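Local coordinates for protein histidinol dehydrogenase (Elizabethkingia anophelis NUHP1, PDB 6AN0) that probably catalyses the two successive NAD-dependent oxidations that turn L-histidinol into L-histidine, the last step of histidine biosynthesis, with one zinc ion per subunit, at residues Ala52-Thr57 and Lys62-Asp67. Residues are numbered along the deposited sequence; the frame is centred on the assembly and turned at random.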
# COMPACT_ATOMS: atom_id res chain seq x y z
N ALA A 52 -29.17 11.13 -3.36
CA ALA A 52 -28.80 10.45 -2.12
C ALA A 52 -27.87 11.31 -1.27
O ALA A 52 -28.05 11.40 -0.05
CB ALA A 52 -28.14 9.10 -2.44
N LEU A 53 -26.85 11.93 -1.89
CA LEU A 53 -25.96 12.82 -1.15
C LEU A 53 -26.75 13.90 -0.43
O LEU A 53 -26.54 14.16 0.76
CB LEU A 53 -24.94 13.46 -2.09
CG LEU A 53 -23.57 12.83 -2.21
CD1 LEU A 53 -22.76 13.62 -3.21
CD2 LEU A 53 -22.87 12.74 -0.85
N ILE A 54 -27.69 14.54 -1.13
CA ILE A 54 -28.47 15.60 -0.51
C ILE A 54 -29.37 15.02 0.59
O ILE A 54 -29.48 15.60 1.67
CB ILE A 54 -29.26 16.37 -1.58
CG1 ILE A 54 -28.28 17.23 -2.39
CG2 ILE A 54 -30.36 17.23 -0.95
CD1 ILE A 54 -28.85 17.85 -3.63
N ASN A 55 -29.96 13.84 0.35
CA ASN A 55 -30.90 13.28 1.32
C ASN A 55 -30.18 12.85 2.60
O ASN A 55 -30.67 13.10 3.70
CB ASN A 55 -31.66 12.10 0.69
CG ASN A 55 -32.99 11.80 1.39
OD1 ASN A 55 -33.56 12.66 2.06
ND2 ASN A 55 -33.49 10.58 1.22
N TYR A 56 -29.02 12.19 2.46
CA TYR A 56 -28.24 11.81 3.64
C TYR A 56 -27.67 13.02 4.36
O TYR A 56 -27.54 13.00 5.58
CB TYR A 56 -27.10 10.85 3.24
CG TYR A 56 -27.57 9.42 3.13
CD1 TYR A 56 -28.14 8.94 1.96
CD2 TYR A 56 -27.48 8.55 4.21
CE1 TYR A 56 -28.59 7.64 1.86
CE2 TYR A 56 -27.93 7.25 4.12
CZ TYR A 56 -28.48 6.80 2.94
OH TYR A 56 -28.92 5.51 2.84
N THR A 57 -27.32 14.07 3.62
CA THR A 57 -26.84 15.28 4.30
C THR A 57 -27.95 15.90 5.12
O THR A 57 -27.74 16.32 6.27
CB THR A 57 -26.28 16.25 3.26
OG1 THR A 57 -25.17 15.62 2.60
CG2 THR A 57 -25.78 17.52 3.93
N LYS A 62 -28.21 17.70 9.18
CA LYS A 62 -29.31 18.64 9.42
C LYS A 62 -29.19 19.88 8.55
O LYS A 62 -29.55 20.98 8.97
CB LYS A 62 -29.42 19.04 10.89
CG LYS A 62 -29.37 17.89 11.87
CD LYS A 62 -30.44 16.87 11.59
CE LYS A 62 -30.50 15.84 12.71
NZ LYS A 62 -31.41 14.71 12.39
N ALA A 63 -28.69 19.72 7.33
CA ALA A 63 -28.60 20.80 6.37
C ALA A 63 -29.25 20.35 5.07
O ALA A 63 -28.91 19.29 4.54
CB ALA A 63 -27.14 21.21 6.12
N TYR A 64 -30.19 21.14 4.57
CA TYR A 64 -30.86 20.87 3.31
C TYR A 64 -30.16 21.72 2.25
O TYR A 64 -30.39 22.92 2.16
CB TYR A 64 -32.36 21.18 3.41
CG TYR A 64 -33.23 20.60 2.31
CD1 TYR A 64 -32.68 20.15 1.11
CD2 TYR A 64 -34.61 20.49 2.48
CE1 TYR A 64 -33.48 19.62 0.11
CE2 TYR A 64 -35.42 19.96 1.49
CZ TYR A 64 -34.85 19.53 0.31
OH TYR A 64 -35.65 19.00 -0.68
N LEU A 65 -29.28 21.09 1.48
CA LEU A 65 -28.49 21.82 0.50
C LEU A 65 -29.21 21.89 -0.85
O LEU A 65 -29.97 21.00 -1.21
CB LEU A 65 -27.13 21.16 0.30
CG LEU A 65 -26.18 21.11 1.48
CD1 LEU A 65 -24.93 20.37 1.04
CD2 LEU A 65 -25.87 22.51 1.94
N THR A 66 -28.94 22.98 -1.58
CA THR A 66 -29.28 23.03 -3.00
C THR A 66 -28.10 22.59 -3.86
O THR A 66 -28.28 21.82 -4.80
CB THR A 66 -29.71 24.44 -3.40
OG1 THR A 66 -30.69 24.92 -2.48
CG2 THR A 66 -30.31 24.41 -4.80
N ASP A 67 -26.90 23.07 -3.54
CA ASP A 67 -25.69 22.74 -4.28
C ASP A 67 -24.74 21.95 -3.38
O ASP A 67 -24.52 22.32 -2.22
CB ASP A 67 -24.99 24.00 -4.79
CG ASP A 67 -25.81 24.74 -5.83
OD1 ASP A 67 -26.28 24.08 -6.78
OD2 ASP A 67 -25.99 25.96 -5.68
O HOH W 1 -28.75 18.35 2.13
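Lys-62 brings the chain back over the helix it has just left: its backbone N lies 3.3 Å from Thr-57 O, and its positive phi (57°) marks the break from helical geometry. NZ of Lys-62 hydrogen-bonds the carbonyl oxygen of Lys-59. At Ala-63 the carbonyl oxygen turns in toward the helix and comes within 3.6 Å of Thr-57 CG2. The same oxygen accepts from a water (2.6 Å) that also donates to Ile-54 O and accepts from Leu-65 N. One water thus joins the carbonyl of Ile-54 to two backbone groups of the returning loop. Tyr-64 starts outward, but its ring swings back beside Ile-54, whose CG2 meets CE1 obliquely at 4.1 Å; Lys-58 makes a cation-pi contact with this ring. Leu-65 points at the helix and crosses Thr-57 at about a right angle, with CD1 4.1 Å from Thr-57 CG2. That methyl faces the loop because OG1 stands beside the backbone N of Thr-57 (chi1 -61°), which puts CG2 anti to that N, while the hydroxyl turns down the helix and bonds Leu-53 O at 2.7 Å. Leu-53 O is gripped twice, by Thr-57 OG1 and Thr-57 N from opposite faces of its plane. The CG2 methyl of Ile-54 packs against Leu-65 O (3.8 Å), while its CD1 end reaches the carbonyls of Leu-65 and Thr-66 at about van der Waals distance. Leu-53 faces helices 35-48 and 192-201 instead, and the side chain of Thr-57 lies about 5 Å from that of Gln-194, a predicted NAD-binding residue. Turned by Lys-62, its first non-helical residue, the loop after helix 50-61 folds back along that helix on the way to helix 72-79, held by apolar contacts and a bridging water.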